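Local atomic coordinates of ATP-dependent DNA helicase uvsW (Enterobacteria phage T4, PDB entry 1RIF), a protein that couples ATP hydrolysis to 3'-5' translocation and duplex DNA unwinding, promoting Holliday-junction branch migration and taking part in the reorganization of stalled replication forks. Residues L262-A267 with G277-P282. The protein carries 1 engineered substitution. Numbering follows the deposited sequence.
Sequences LRDGKA and GEIFKP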
ATOM      1  N   LEU A 262      13.937  -5.193  -0.816  1.00 30.59           N
ATOM      2  CA  LEU A 262      13.573  -3.901  -1.395  1.00 32.19           C
ATOM      3  C   LEU A 262      14.491  -3.464  -2.537  1.00 35.28           C
ATOM      4  O   LEU A 262      15.658  -3.869  -2.607  1.00 35.86           O
ATOM      5  CB  LEU A 262      13.559  -2.814  -0.320  1.00 29.66           C
ATOM      6  CG  LEU A 262      12.784  -3.127   0.957  1.00 26.90           C
ATOM      7  CD1 LEU A 262      12.776  -1.900   1.838  1.00 24.23           C
ATOM      8  CD2 LEU A 262      11.377  -3.572   0.622  1.00 25.35           C
ATOM      9  N   ARG A 263      13.952  -2.622  -3.419  1.00 37.22           N
ATOM     10  CA  ARG A 263      14.689  -2.108  -4.570  1.00 39.48           C
ATOM     11  C   ARG A 263      15.426  -0.791  -4.264  1.00 41.19           C
ATOM     12  O   ARG A 263      15.319   0.186  -5.011  1.00 41.17           O
ATOM     13  CB  ARG A 263      13.724  -1.916  -5.743  1.00 38.18           C
ATOM     14  CG  ARG A 263      12.923  -3.165  -6.057  1.00 38.25           C
ATOM     15  CD  ARG A 263      12.148  -3.026  -7.350  1.00 39.67           C
ATOM     16  NE  ARG A 263      13.041  -2.941  -8.498  1.00 41.05           N
ATOM     17  CZ  ARG A 263      12.631  -2.828  -9.757  1.00 44.13           C
ATOM     18  NH1 ARG A 263      11.333  -2.786 -10.033  1.00 45.54           N
ATOM     19  NH2 ARG A 263      13.520  -2.760 -10.743  1.00 44.77           N
ATOM     20  N   ASP A 264      16.186  -0.785  -3.168  1.00 42.77           N
ATOM     21  CA  ASP A 264      16.946   0.388  -2.734  1.00 43.52           C
ATOM     22  C   ASP A 264      17.716   1.081  -3.860  1.00 44.83           C
ATOM     23  O   ASP A 264      17.646   2.302  -4.009  1.00 44.81           O
ATOM     24  CB  ASP A 264      17.937  -0.007  -1.636  1.00 43.66           C
ATOM     25  CG  ASP A 264      17.261  -0.636  -0.441  1.00 43.68           C
ATOM     26  OD1 ASP A 264      16.293  -0.037   0.074  1.00 44.79           O
ATOM     27  OD2 ASP A 264      17.700  -1.726  -0.012  1.00 44.24           O
ATOM     28  N   GLY A 265      18.457   0.298  -4.641  1.00 44.81           N
ATOM     29  CA  GLY A 265      19.245   0.866  -5.721  1.00 44.78           C
ATOM     30  C   GLY A 265      18.593   0.949  -7.092  1.00 44.45           C
ATOM     31  O   GLY A 265      19.277   1.191  -8.094  1.00 45.09           O
ATOM     32  N   LYS A 266      17.280   0.754  -7.154  1.00 43.33           N
ATOM     33  CA  LYS A 266      16.568   0.821  -8.429  1.00 41.82           C
ATOM     34  C   LYS A 266      15.965   2.214  -8.635  1.00 39.76           C
ATOM     35  O   LYS A 266      15.499   2.844  -7.684  1.00 37.91           O
ATOM     36  CB  LYS A 266      15.471  -0.248  -8.476  1.00 42.59           C
ATOM     37  CG  LYS A 266      15.981  -1.690  -8.544  1.00 43.09           C
ATOM     38  CD  LYS A 266      16.509  -2.052  -9.937  1.00 43.65           C
ATOM     39  CE  LYS A 266      17.940  -1.568 -10.174  1.00 43.14           C
ATOM     40  NZ  LYS A 266      18.934  -2.323  -9.358  1.00 41.64           N
ATOM     41  N   ALA A 267      15.983   2.683  -9.882  1.00 38.24           N
ATOM     42  CA  ALA A 267      15.457   4.007 -10.229  1.00 37.32           C
ATOM     43  C   ALA A 267      14.003   4.252  -9.803  1.00 36.27           C
ATOM     44  O   ALA A 267      13.639   5.369  -9.417  1.00 37.03           O
ATOM     45  CB  ALA A 267      15.594   4.232 -11.737  1.00 35.38           C
ATOM     46  N   GLY A 277       4.082   3.934   1.090  1.00 24.11           N
ATOM     47  CA  GLY A 277       4.551   4.681   2.248  1.00 22.75           C
ATOM     48  C   GLY A 277       6.028   4.472   2.544  1.00 23.41           C
ATOM     49  O   GLY A 277       6.709   3.683   1.882  1.00 22.61           O
ATOM     50  N   GLU A 278       6.533   5.176   3.550  1.00 25.39           N
ATOM     51  CA  GLU A 278       7.938   5.053   3.921  1.00 29.70           C
ATOM     52  C   GLU A 278       8.311   3.654   4.384  1.00 29.25           C
ATOM     53  O   GLU A 278       7.467   2.898   4.870  1.00 29.08           O
ATOM     54  CB  GLU A 278       8.300   6.059   5.013  1.00 31.23           C
ATOM     55  CG  GLU A 278       8.798   7.375   4.464  1.00 37.91           C
ATOM     56  CD  GLU A 278       7.898   8.531   4.826  1.00 41.29           C
ATOM     57  OE1 GLU A 278       7.718   8.777   6.038  1.00 43.11           O
ATOM     58  OE2 GLU A 278       7.374   9.193   3.901  1.00 45.04           O
ATOM     59  N   ILE A 279       9.588   3.326   4.240  1.00 28.39           N
ATOM     60  CA  ILE A 279      10.103   2.019   4.615  1.00 30.39           C
ATOM     61  C   ILE A 279      10.337   1.884   6.113  1.00 32.05           C
ATOM     62  O   ILE A 279      10.782   2.824   6.766  1.00 32.71           O
ATOM     63  CB  ILE A 279      11.427   1.746   3.894  1.00 30.81           C
ATOM     64  CG1 ILE A 279      11.202   1.755   2.380  1.00 32.02           C
ATOM     65  CG2 ILE A 279      12.018   0.435   4.374  1.00 31.17           C
ATOM     66  CD1 ILE A 279      12.476   1.675   1.554  1.00 31.42           C
ATOM     67  N   PHE A 280      10.030   0.708   6.651  1.00 33.23           N
ATOM     68  CA  PHE A 280      10.229   0.424   8.068  1.00 33.51           C
ATOM     69  C   PHE A 280      10.885  -0.942   8.257  1.00 36.31           C
ATOM     70  O   PHE A 280      10.344  -1.960   7.821  1.00 35.48           O
ATOM     71  CB  PHE A 280       8.901   0.433   8.824  1.00 32.01           C
ATOM     72  CG  PHE A 280       8.984  -0.191  10.199  1.00 31.75           C
ATOM     73  CD1 PHE A 280       9.688   0.436  11.227  1.00 30.66           C
ATOM     74  CD2 PHE A 280       8.383  -1.423  10.457  1.00 30.86           C
ATOM     75  CE1 PHE A 280       9.792  -0.158  12.487  1.00 30.30           C
ATOM     76  CE2 PHE A 280       8.483  -2.023  11.712  1.00 28.68           C
ATOM     77  CZ  PHE A 280       9.188  -1.390  12.726  1.00 29.93           C
ATOM     78  N   LYS A 281      12.051  -0.958   8.903  1.00 39.22           N
ATOM     79  CA  LYS A 281      12.751  -2.213   9.171  1.00 41.40           C
ATOM     80  C   LYS A 281      12.800  -2.463  10.673  1.00 42.24           C
ATOM     81  O   LYS A 281      13.366  -1.666  11.418  1.00 44.49           O
ATOM     82  CB  LYS A 281      14.176  -2.187   8.614  1.00 41.65           C
ATOM     83  CG  LYS A 281      14.899  -3.515   8.817  1.00 41.78           C
ATOM     84  CD  LYS A 281      16.212  -3.608   8.062  1.00 41.59           C
ATOM     85  CE  LYS A 281      16.775  -5.027   8.161  1.00 42.07           C
ATOM     86  NZ  LYS A 281      18.019  -5.222   7.357  1.00 43.45           N
ATOM     87  N   PRO A 282      12.208  -3.580  11.136  1.00 43.22           N
ATOM     88  CA  PRO A 282      12.164  -3.967  12.552  1.00 43.93           C
ATOM     89  C   PRO A 282      13.511  -4.447  13.105  1.00 44.51           C
ATOM     90  O   PRO A 282      14.539  -4.204  12.435  1.00 44.93           O
ATOM     91  CB  PRO A 282      11.097  -5.059  12.568  1.00 43.59           C
ATOM     92  CG  PRO A 282      11.336  -5.744  11.266  1.00 43.22           C
ATOM     93  CD  PRO A 282      11.503  -4.578  10.308  1.00 43.47           C
ATOM     94  OXT PRO A 282      13.524  -5.044  14.208  1.00 44.30           O
TER
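Leu262 and Ile279 meet tip to tip at one margin of the P-loop-type, RecA-like ATPase domain of this superfamily 2 helicase, where the loop after strand 254-258 comes near 278-280, the outermost strand of the parallel sheet. The chain is the N-terminal part of the protein, without the C-terminal helicase domain. The tight part is a single methyl, CD1 of Leu262, which lies 3.5 Å from CG2 and 3.6 Å from CD1 of Ile279 and thus rests against both branches of that side chain. Ile279 presents them as a fork: CG2 stands anti to the backbone N, while CG1, anti to the carbonyl carbon (chi1 -61°), continues in an extended chain (chi2 172°) that brings CD1 against the same leucine methyl. The CA atoms of Leu262 and Ile279 stay 9.1 Å apart and no hydrogen bond joins the segments, so side chains alone bridge the gap. Ile132 adds to the apolar patch, and Asn134 also touches both residues.

The solvent side is looser. Beyond Leu262 the chain folds into a type I turn, closed by Lys266 N to Arg263 O at 3.0 Å. From this turn the exposed Asp264 barely grazes the strand, its carboxylate OD1 lying 4.4 Å from Ile279 CD1.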